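Side-chain contacts in PcaV transcriptional regulator (Streptomyces coelicolor, PDB 4G9Y), which binds 3,4-dihydroxybenzoate and probably acts as a DNA-binding transcription factor of the MarR family: residues Q55-V58 with G59-G63; G102-V105 with H106-G110; V131-D134 with L135-V139. One frame throughout, in Å; residues are numbered along the deposited sequence.

Contact 1 (Q55-V58 with G59-G63)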
ATOM      1  N   GLN A  55      22.155  13.857   3.266  1.00 31.34           N
ATOM      2  CA  GLN A  55      21.307  12.675   3.302  1.00 25.24           C
ATOM      3  C   GLN A  55      20.053  12.856   4.131  1.00 33.70           C
ATOM      4  O   GLN A  55      18.971  12.421   3.739  1.00 34.32           O
ATOM      5  CB  GLN A  55      22.106  11.483   3.829  1.00 28.31           C
ATOM      6  CG  GLN A  55      21.353  10.170   3.813  1.00 29.58           C
ATOM      7  CD  GLN A  55      22.287   8.991   4.026  1.00 36.68           C
ATOM      8  OE1 GLN A  55      23.364   8.923   3.428  1.00 35.84           O
ATOM      9  NE2 GLN A  55      21.887   8.063   4.891  1.00 35.82           N
ATOM     10  N   ARG A  56      20.208  13.489   5.287  1.00 35.29           N
ATOM     11  CA  ARG A  56      19.092  13.717   6.182  1.00 33.42           C
ATOM     12  C   ARG A  56      18.020  14.523   5.447  1.00 34.33           C
ATOM     13  O   ARG A  56      16.834  14.177   5.480  1.00 30.12           O
ATOM     14  CB  ARG A  56      19.594  14.443   7.433  1.00 39.70           C
ATOM     15  CG  ARG A  56      18.549  14.972   8.392  1.00 56.18           C
ATOM     16  CD  ARG A  56      19.255  15.629   9.582  1.00 73.32           C
ATOM     17  NE  ARG A  56      18.350  16.371  10.455  1.00 86.40           N
ATOM     18  CZ  ARG A  56      18.154  17.685  10.385  1.00 94.26           C
ATOM     19  NH1 ARG A  56      18.803  18.407   9.480  1.00 93.66           N
ATOM     20  NH2 ARG A  56      17.309  18.279  11.222  1.00 98.63           N
ATOM     21  N   THR A  57      18.440  15.577   4.754  1.00 28.94           N
ATOM     22  CA  THR A  57      17.478  16.413   4.041  1.00 27.51           C
ATOM     23  C   THR A  57      16.862  15.676   2.854  1.00 28.44           C
ATOM     24  O   THR A  57      15.671  15.818   2.589  1.00 26.99           O
ATOM     25  CB  THR A  57      18.102  17.735   3.572  1.00 32.33           C
ATOM     26  OG1 THR A  57      18.704  18.388   4.696  1.00 38.78           O
ATOM     27  CG2 THR A  57      17.026  18.663   2.960  1.00 30.08           C
ATOM     28  N   VAL A  58      17.666  14.874   2.149  1.00 26.04           N
ATOM     29  CA  VAL A  58      17.128  14.101   1.037  1.00 26.54           C
ATOM     30  C   VAL A  58      16.011  13.180   1.532  1.00 26.32           C
ATOM     31  O   VAL A  58      14.963  13.077   0.899  1.00 25.14           O
ATOM     32  CB  VAL A  58      18.218  13.294   0.301  1.00 32.94           C
ATOM     33  CG1 VAL A  58      17.595  12.329  -0.685  1.00 30.42           C
ATOM     34  CG2 VAL A  58      19.173  14.230  -0.408  1.00 31.34           C
ATOM     35  N   GLY A  59      16.233  12.529   2.673  1.00 27.27           N
ATOM     36  CA  GLY A  59      15.211  11.689   3.271  1.00 28.41           C
ATOM     37  C   GLY A  59      13.955  12.492   3.551  1.00 32.55           C
ATOM     38  O   GLY A  59      12.839  12.024   3.339  1.00 32.22           O
ATOM     39  N   GLU A  60      14.143  13.717   4.023  1.00 35.31           N
ATOM     40  CA  GLU A  60      13.012  14.605   4.264  1.00 39.94           C
ATOM     41  C   GLU A  60      12.268  14.966   2.979  1.00 34.92           C
ATOM     42  O   GLU A  60      11.048  14.980   2.977  1.00 32.60           O
ATOM     43  CB  GLU A  60      13.451  15.869   5.004  1.00 34.67           C
ATOM     44  CG  GLU A  60      13.779  15.636   6.461  1.00 43.66           C
ATOM     45  CD  GLU A  60      14.372  16.865   7.134  1.00 54.62           C
ATOM     46  OE1 GLU A  60      14.589  17.897   6.454  1.00 52.19           O
ATOM     47  OE2 GLU A  60      14.628  16.792   8.351  1.00 63.64           O
ATOM     48  N   ARG A  61      12.993  15.255   1.896  1.00 27.82           N
ATOM     49  CA  ARG A  61      12.342  15.625   0.626  1.00 27.26           C
ATOM     50  C   ARG A  61      11.446  14.527   0.115  1.00 26.49           C
ATOM     51  O   ARG A  61      10.400  14.797  -0.466  1.00 25.70           O
ATOM     52  CB  ARG A  61      13.368  15.867  -0.485  1.00 27.09           C
ATOM     53  CG  ARG A  61      14.191  17.093  -0.331  1.00 24.78           C
ATOM     54  CD  ARG A  61      13.503  18.345  -0.900  1.00 24.01           C
ATOM     55  NE  ARG A  61      14.459  19.429  -0.743  1.00 23.47           N
ATOM     56  CZ  ARG A  61      14.637  20.091   0.391  1.00 29.43           C
ATOM     57  NH1 ARG A  61      13.867  19.836   1.446  1.00 24.45           N
ATOM     58  NH2 ARG A  61      15.561  21.034   0.455  1.00 35.61           N
ATOM     59  N   VAL A  62      11.893  13.286   0.270  1.00 24.49           N
ATOM     60  CA  VAL A  62      11.151  12.167  -0.302  1.00 27.34           C
ATOM     61  C   VAL A  62      10.255  11.467   0.727  1.00 35.94           C
ATOM     62  O   VAL A  62       9.555  10.519   0.397  1.00 35.53           O
ATOM     63  CB  VAL A  62      12.089  11.160  -1.016  1.00 31.02           C
ATOM     64  CG1 VAL A  62      12.853  11.860  -2.131  1.00 33.18           C
ATOM     65  CG2 VAL A  62      13.069  10.536  -0.042  1.00 26.17           C
ATOM     66  N   GLY A  63      10.276  11.950   1.968  1.00 35.07           N
ATOM     67  CA  GLY A  63       9.452  11.382   3.018  1.00 35.69           C
ATOM     68  C   GLY A  63       9.839   9.979   3.467  1.00 39.48           C
ATOM     69  O   GLY A  63       8.967   9.136   3.665  1.00 48.34           O
TER

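Contact 2 (G102-V105 with H106-G110)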
ATOM      1  N   GLY A 102      24.023   8.319 -12.938  1.00 23.57           N
ATOM      2  CA  GLY A 102      22.816   8.574 -12.160  1.00 21.93           C
ATOM      3  C   GLY A 102      21.949   9.620 -12.844  1.00 19.17           C
ATOM      4  O   GLY A 102      20.729   9.521 -12.858  1.00 20.46           O
ATOM      5  N   LEU A 103      22.590  10.622 -13.441  1.00 21.34           N
ATOM      6  CA  LEU A 103      21.857  11.643 -14.185  1.00 24.05           C
ATOM      7  C   LEU A 103      21.178  11.047 -15.411  1.00 25.43           C
ATOM      8  O   LEU A 103      20.048  11.391 -15.732  1.00 23.66           O
ATOM      9  CB  LEU A 103      22.797  12.763 -14.624  1.00 26.31           C
ATOM     10  CG  LEU A 103      23.026  13.892 -13.623  1.00 41.16           C
ATOM     11  CD1 LEU A 103      24.267  14.689 -13.989  1.00 49.65           C
ATOM     12  CD2 LEU A 103      21.792  14.795 -13.584  1.00 40.72           C
ATOM     13  N   ARG A 104      21.895  10.170 -16.103  1.00 25.00           N
ATOM     14  CA  ARG A 104      21.390   9.500 -17.294  1.00 23.67           C
ATOM     15  C   ARG A 104      20.198   8.587 -16.962  1.00 20.03           C
ATOM     16  O   ARG A 104      19.166   8.598 -17.649  1.00 21.47           O
ATOM     17  CB  ARG A 104      22.534   8.705 -17.930  1.00 31.35           C
ATOM     18  CG  ARG A 104      22.228   8.056 -19.270  1.00 45.29           C
ATOM     19  CD  ARG A 104      23.524   7.512 -19.905  1.00 51.23           C
ATOM     20  NE  ARG A 104      24.489   8.583 -20.190  1.00 57.11           N
ATOM     21  CZ  ARG A 104      25.650   8.764 -19.556  1.00 60.96           C
ATOM     22  NH1 ARG A 104      26.039   7.944 -18.583  1.00 55.00           N
ATOM     23  NH2 ARG A 104      26.435   9.775 -19.902  1.00 64.53           N
ATOM     24  N   VAL A 105      20.338   7.806 -15.903  1.00 19.34           N
ATOM     25  CA  VAL A 105      19.264   6.928 -15.456  1.00 20.05           C
ATOM     26  C   VAL A 105      18.034   7.757 -15.057  1.00 23.31           C
ATOM     27  O   VAL A 105      16.898   7.422 -15.408  1.00 24.50           O
ATOM     28  CB  VAL A 105      19.735   6.015 -14.291  1.00 23.00           C
ATOM     29  CG1 VAL A 105      18.552   5.344 -13.595  1.00 22.36           C
ATOM     30  CG2 VAL A 105      20.716   4.963 -14.813  1.00 25.88           C
ATOM     31  N   HIS A 106      18.258   8.855 -14.344  1.00 21.72           N
ATOM     32  CA  HIS A 106      17.138   9.704 -13.943  1.00 20.89           C
ATOM     33  C   HIS A 106      16.391  10.235 -15.163  1.00 21.29           C
ATOM     34  O   HIS A 106      15.158  10.239 -15.199  1.00 19.42           O
ATOM     35  CB  HIS A 106      17.595  10.863 -13.050  1.00 21.91           C
ATOM     36  CG  HIS A 106      16.548  11.919 -12.863  1.00 26.47           C
ATOM     37  ND1 HIS A 106      16.475  13.043 -13.659  1.00 23.96           N
ATOM     38  CD2 HIS A 106      15.522  12.014 -11.982  1.00 20.99           C
ATOM     39  CE1 HIS A 106      15.458  13.791 -13.267  1.00 26.56           C
ATOM     40  NE2 HIS A 106      14.862  13.187 -12.254  1.00 25.80           N
ATOM     41  N   ARG A 107      17.136  10.687 -16.163  1.00 20.19           N
ATOM     42  CA  ARG A 107      16.523  11.171 -17.393  1.00 19.10           C
ATOM     43  C   ARG A 107      15.727  10.095 -18.139  1.00 23.60           C
ATOM     44  O   ARG A 107      14.597  10.343 -18.557  1.00 23.45           O
ATOM     45  CB  ARG A 107      17.579  11.768 -18.335  1.00 21.19           C
ATOM     46  CG  ARG A 107      16.980  12.598 -19.468  1.00 35.48           C
ATOM     47  CD  ARG A 107      18.009  12.917 -20.549  1.00 46.74           C
ATOM     48  NE  ARG A 107      19.363  13.042 -20.007  1.00 66.24           N
ATOM     49  CZ  ARG A 107      20.347  12.170 -20.232  1.00 74.27           C
ATOM     50  NH1 ARG A 107      21.543  12.370 -19.690  1.00 74.96           N
ATOM     51  NH2 ARG A 107      20.136  11.099 -20.998  1.00 72.48           N
ATOM     52  N   ARG A 108      16.312   8.912 -18.323  1.00 24.92           N
ATOM     53  CA  ARG A 108      15.628   7.839 -19.041  1.00 24.48           C
ATOM     54  C   ARG A 108      14.372   7.392 -18.291  1.00 22.81           C
ATOM     55  O   ARG A 108      13.324   7.177 -18.901  1.00 27.10           O
ATOM     56  CB  ARG A 108      16.553   6.634 -19.284  1.00 24.06           C
ATOM     57  CG  ARG A 108      17.812   6.974 -20.092  1.00 39.63           C
ATOM     58  CD  ARG A 108      18.497   5.725 -20.650  0.50 46.09           C
ATOM     59  NE  ARG A 108      18.761   4.716 -19.625  0.50 47.49           N
ATOM     60  CZ  ARG A 108      19.966   4.441 -19.135  0.50 48.18           C
ATOM     61  NH1 ARG A 108      21.031   5.096 -19.576  0.50 50.52           N
ATOM     62  NH2 ARG A 108      20.108   3.501 -18.210  0.50 45.56           N
ATOM     63  N   LEU A 109      14.479   7.241 -16.974  1.00 20.97           N
ATOM     64  CA  LEU A 109      13.331   6.799 -16.182  1.00 20.52           C
ATOM     65  C   LEU A 109      12.212   7.838 -16.198  1.00 24.69           C
ATOM     66  O   LEU A 109      11.047   7.477 -16.269  1.00 23.09           O
ATOM     67  CB  LEU A 109      13.736   6.461 -14.748  1.00 20.21           C
ATOM     68  CG  LEU A 109      14.646   5.225 -14.656  1.00 25.99           C
ATOM     69  CD1 LEU A 109      15.017   4.925 -13.231  1.00 24.67           C
ATOM     70  CD2 LEU A 109      14.020   4.001 -15.309  1.00 30.90           C
ATOM     71  N   GLY A 110      12.572   9.120 -16.135  1.00 22.94           N
ATOM     72  CA  GLY A 110      11.593  10.195 -16.194  1.00 23.58           C
ATOM     73  C   GLY A 110      10.675  10.101 -17.410  1.00 27.41           C
ATOM     74  O   GLY A 110       9.450  10.253 -17.310  1.00 25.96           O
TER
HETATM   75  O   HOH W   1      18.596  13.694 -15.342  1.00 33.60           O

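Contact 3 (V131-D134 with L135-V139)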
ATOM      1  N   VAL A 131     -12.325  14.151 -12.907  1.00 19.08           N
ATOM      2  CA  VAL A 131     -13.236  13.666 -11.865  1.00 18.42           C
ATOM      3  C   VAL A 131     -12.542  12.654 -10.941  1.00 19.99           C
ATOM      4  O   VAL A 131     -12.680  12.730  -9.709  1.00 17.56           O
ATOM      5  CB  VAL A 131     -14.536  13.082 -12.475  1.00 20.53           C
ATOM      6  CG1 VAL A 131     -15.316  12.267 -11.443  1.00 16.82           C
ATOM      7  CG2 VAL A 131     -15.410  14.216 -13.001  1.00 25.79           C
ATOM      8  N   PHE A 132     -11.759  11.750 -11.537  1.00 19.42           N
ATOM      9  CA  PHE A 132     -10.984  10.734 -10.805  1.00 20.41           C
ATOM     10  C   PHE A 132     -10.134  11.426  -9.740  1.00 20.07           C
ATOM     11  O   PHE A 132     -10.153  11.051  -8.568  1.00 14.35           O
ATOM     12  CB  PHE A 132     -10.129   9.964 -11.824  1.00 15.76           C
ATOM     13  CG  PHE A 132      -9.136   8.982 -11.244  1.00 19.50           C
ATOM     14  CD1 PHE A 132      -9.479   7.649 -11.063  1.00 17.68           C
ATOM     15  CD2 PHE A 132      -7.829   9.366 -10.989  1.00 21.48           C
ATOM     16  CE1 PHE A 132      -8.543   6.724 -10.600  1.00 20.69           C
ATOM     17  CE2 PHE A 132      -6.889   8.464 -10.504  1.00 21.32           C
ATOM     18  CZ  PHE A 132      -7.245   7.124 -10.316  1.00 19.75           C
ATOM     19  N   PHE A 133      -9.409  12.464 -10.128  1.00 14.81           N
ATOM     20  CA  PHE A 133      -8.583  13.186  -9.146  1.00 21.63           C
ATOM     21  C   PHE A 133      -9.407  13.901  -8.083  1.00 19.17           C
ATOM     22  O   PHE A 133      -9.089  13.846  -6.895  1.00 17.97           O
ATOM     23  CB  PHE A 133      -7.644  14.178  -9.834  1.00 21.70           C
ATOM     24  CG  PHE A 133      -6.422  13.536 -10.376  1.00 24.85           C
ATOM     25  CD1 PHE A 133      -5.311  13.340  -9.565  1.00 34.53           C
ATOM     26  CD2 PHE A 133      -6.389  13.079 -11.675  1.00 22.90           C
ATOM     27  CE1 PHE A 133      -4.176  12.706 -10.053  1.00 35.19           C
ATOM     28  CE2 PHE A 133      -5.266  12.441 -12.174  1.00 26.42           C
ATOM     29  CZ  PHE A 133      -4.158  12.248 -11.363  1.00 29.52           C
ATOM     30  N   ASP A 134     -10.458  14.581  -8.518  1.00 15.97           N
ATOM     31  CA  ASP A 134     -11.313  15.320  -7.596  1.00 22.74           C
ATOM     32  C   ASP A 134     -11.896  14.410  -6.532  1.00 19.61           C
ATOM     33  O   ASP A 134     -11.798  14.714  -5.342  1.00 14.37           O
ATOM     34  CB  ASP A 134     -12.460  16.029  -8.322  1.00 18.70           C
ATOM     35  CG  ASP A 134     -13.357  16.822  -7.353  1.00 33.44           C
ATOM     36  OD1 ASP A 134     -12.834  17.711  -6.650  1.00 37.50           O
ATOM     37  OD2 ASP A 134     -14.577  16.546  -7.276  1.00 32.33           O
ATOM     38  N   LEU A 135     -12.486  13.292  -6.951  1.00 16.01           N
ATOM     39  CA  LEU A 135     -13.146  12.398  -6.009  1.00 16.79           C
ATOM     40  C   LEU A 135     -12.162  11.751  -5.038  1.00 22.22           C
ATOM     41  O   LEU A 135     -12.428  11.661  -3.844  1.00 16.89           O
ATOM     42  CB  LEU A 135     -13.931  11.304  -6.738  1.00 16.89           C
ATOM     43  CG  LEU A 135     -15.022  11.790  -7.683  1.00 18.48           C
ATOM     44  CD1 LEU A 135     -15.763  10.591  -8.294  1.00 17.23           C
ATOM     45  CD2 LEU A 135     -15.971  12.784  -7.003  1.00 21.96           C
ATOM     46  N   ILE A 136     -11.036  11.266  -5.555  1.00 11.24           N
ATOM     47  CA  ILE A 136     -10.077  10.604  -4.693  1.00 11.18           C
ATOM     48  C   ILE A 136      -9.477  11.608  -3.699  1.00 16.01           C
ATOM     49  O   ILE A 136      -9.319  11.311  -2.507  1.00 15.49           O
ATOM     50  CB  ILE A 136      -8.990   9.895  -5.527  1.00 16.62           C
ATOM     51  CG1 ILE A 136      -9.623   8.743  -6.309  1.00 20.68           C
ATOM     52  CG2 ILE A 136      -7.888   9.358  -4.629  1.00 13.84           C
ATOM     53  CD1 ILE A 136      -8.650   8.054  -7.293  1.00 16.71           C
ATOM     54  N   ARG A 137      -9.169  12.811  -4.173  1.00 16.29           N
ATOM     55  CA  ARG A 137      -8.655  13.835  -3.253  1.00 17.77           C
ATOM     56  C   ARG A 137      -9.637  14.177  -2.154  1.00 17.47           C
ATOM     57  O   ARG A 137      -9.238  14.329  -1.009  1.00 16.29           O
ATOM     58  CB  ARG A 137      -8.268  15.113  -3.978  1.00 17.83           C
ATOM     59  CG  ARG A 137      -6.970  14.993  -4.697  1.00 28.62           C
ATOM     60  CD  ARG A 137      -6.570  16.344  -5.261  1.00 36.61           C
ATOM     61  NE  ARG A 137      -5.343  16.217  -6.030  1.00 37.16           N
ATOM     62  CZ  ARG A 137      -5.187  16.725  -7.241  1.00 40.99           C
ATOM     63  NH1 ARG A 137      -6.186  17.397  -7.797  1.00 44.80           N
ATOM     64  NH2 ARG A 137      -4.038  16.571  -7.884  1.00 41.39           N
ATOM     65  N   ARG A 138     -10.915  14.312  -2.497  1.00 15.69           N
ATOM     66  CA  ARG A 138     -11.916  14.634  -1.483  1.00 18.95           C
ATOM     67  C   ARG A 138     -11.997  13.534  -0.434  1.00 18.61           C
ATOM     68  O   ARG A 138     -12.102  13.812   0.756  1.00 16.33           O
ATOM     69  CB  ARG A 138     -13.288  14.894  -2.117  1.00 18.51           C
ATOM     70  CG  ARG A 138     -13.402  16.298  -2.750  1.00 21.79           C
ATOM     71  CD  ARG A 138     -14.566  16.384  -3.745  1.00 23.03           C
ATOM     72  NE  ARG A 138     -15.848  16.006  -3.151  1.00 21.32           N
ATOM     73  CZ  ARG A 138     -16.955  15.774  -3.853  1.00 23.73           C
ATOM     74  NH1 ARG A 138     -16.945  15.888  -5.174  1.00 21.33           N
ATOM     75  NH2 ARG A 138     -18.078  15.445  -3.236  1.00 18.74           N
ATOM     76  N   VAL A 139     -11.929  12.282  -0.875  1.00 14.79           N
ATOM     77  CA  VAL A 139     -12.016  11.150   0.048  1.00 12.07           C
ATOM     78  C   VAL A 139     -10.771  11.080   0.933  1.00 14.08           C
ATOM     79  O   VAL A 139     -10.870  10.928   2.155  1.00 16.29           O
ATOM     80  CB  VAL A 139     -12.223   9.808  -0.721  1.00 16.22           C
ATOM     81  CG1 VAL A 139     -12.046   8.604   0.212  1.00 13.69           C
ATOM     82  CG2 VAL A 139     -13.608   9.789  -1.353  1.00 15.08           C
TER

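Contact 1 (Q55-V58 with G59-G63)
Thr-57 with Arg-61 and Arg-56 with Glu-60 are i to i+4 contacts on the outer face of helix 55-62, the short helix that precedes helix 66-78 in the winged helix-turn-helix. In both pairs the side chains run alongside each other in the same direction. The methyl CG2 of Thr-57 lies over one face of the Arg-61 guanidinium, displaced toward its rim, with NH1 and NH2 of Arg-61 each 3.7 Å from it. A bend at CB-CG in Arg-61 (chi2 -85°) turns the guanidinium back along the helix over this methyl. The polar ends of the pair are engaged elsewhere: Arg-61 NE forms a salt bridge with Glu-50, and Thr-57 OG1 is hydrogen-bonded to Asp-54.

Arg-56 and Glu-60 are only loosely associated. OE2 of Glu-60 stands above the centre of the Arg-56 guanidinium, 4.2 Å from NH2 of that arginine, and the two planes are inclined by 60°. No N-H of Arg-56 points at this oxygen, so any attraction is probably a general one between opposite charges; the arginine is also poorly ordered. The aliphatic part of Glu-60 is closer to the backbone, its CB 3.3 Å from Thr-57 O.

On the inner side, Val-58 is buried against Val-43 and Leu-47 of helix 38-49, Ile-69 of helix 66-78 and Leu-96 of the wing. Its carbonyl accepts the amide of Val-62 (N to O, 3.1 Å), and CG2 of Val-62 rests 3.3 Å from the same Val-58 O. A Schellman motif closes the helix where Gly-63 turns to positive phi (69°), and Gly-63 N makes a weak 3.3 Å hydrogen bond to Glu-60 O.

Contact 2 (G102-V105 with H106-G110)
Val-105 and Leu-109 lie side by side and point the same way, one turn apart on helix 100-121, the long helix that follows the wing of the winged helix-turn-helix domain. CG1 of Val-105 meets CD1 of Leu-109 at 3.6 Å, and the branch carbon CG of Leu-109 sits 3.2 Å from Val-105 O. Leu-109 also touches Tyr-41 and the loop residues Val-32, Ser-33 and Thr-36, while Val-105 reaches Leu-81. With an alanine in place of Leu-109, CG1 of Val-105 would probably lose its partner along the helix and a gap open toward Tyr-41 and Val-32.

On the exposed side, Arg-107 and Arg-108 each cross Arg-104 at a slant. Arg-108 carries its guanidinium back beside Arg-104, with NH1 of Arg-108 only 3.2 Å from CG of Arg-104, a tight approach to an aliphatic carbon; the two guanidinium planes differ by 20°. NH2 of Arg-108 also lies 3.7 Å from the methyl CG2 of Val-105. Arg-107 is turned differently, its plane 69° from that of Arg-104, and CA of Arg-104 lies over one face of the Arg-107 guanidinium, 3.7 Å from NH1 of Arg-107. Glu-101 probably offsets some of this positive charge, through a salt bridge to NH1 of Arg-104 and a long, weak ion pair with Arg-108.

His-106 faces helix 38-49. With CG anti to the backbone N (chi1 167°), its ring meets Tyr-41 nearly parallel and touches Val-48, and NE2 is hydrogen-bonded to Asn-45. A water in the plane of the ring bridges the other nitrogen to the preceding turn: it lies 2.8 Å from His-106 ND1 and donates to Leu-103 O, also at 2.8 Å.

Contact 3 (V131-D134 with L135-V139)
Phe-132 and Ile-136 meet in a CH-pi contact: CD1 of Ile-136 stands over the centre of the Phe-132 ring, 3.5 Å from its centroid and 14° off the ring normal. The methyl touches all six ring carbons but leans toward the CZ end of Phe-132. Two torsions set this up: CG of Phe-132 is anti to the backbone N (chi1 173°), while the extended Ile-136 chain carries CD1 back toward the preceding turn. Beside this pair, Val-131 and Leu-135 run in the same direction, CG1 of Val-131 3.6 Å from CD1 of Leu-135.

The polar side of the helix holds a salt bridge. Arg-138 NH1 donates to Asp-134 OD2 at 3.2 Å; the oxygen lies in the guanidinium plane and is met on its syn side, with NH1 somewhat out of the carboxylate plane, and the planes of the two groups are 50° apart. A bend in the Arg-138 chain at chi3 lets the guanidinium present this edge. Arg-137 crosses Phe-133 more loosely: CD1 of Phe-133 lies over one face of the Arg-137 guanidinium, offset toward its rim, 3.9 Å from NH2 of Arg-137.

Further out, the second subunit holds the other end of Arg-138: NH2 forms a salt bridge with Glu-128 and a hydrogen bond with Pro-123 O, both of that chain. Leu-16 of the second subunit packs on Phe-133, Ile-136 and Arg-137, and its Phe-120 on Val-139. Such contacts belong to the dimerisation region that MarR proteins build from their N- and C-terminal helices. Within the chain, Leu-20 of helix 13-31 lies against Phe-132 and Ile-136, and Leu-121 of helix 100-121 against both phenylalanines, wedging helix 126-144 between these helices and the dimer partner.

Along the chain the contacts come in series, each within one helix: contact 1 in helix 55-62, contact 2 in helix 100-121 and contact 3 in helix 126-144. Contacts 1 and 2 have centres about 19 Å apart; contact 1 lies in the winged helix-turn-helix and contact 2 on the helix that follows its wing, and both reach helix 38-49. Contact 3 lies about 28 Å from contact 1 and 31 Å from contact 2, centre to centre. It alone of the three touches the second subunit. Helix 100-121 spans the gap: it carries contact 2 near its start, and Leu-121 at its end meets contact 3, linking the dimer interface to the putative DNA-binding part.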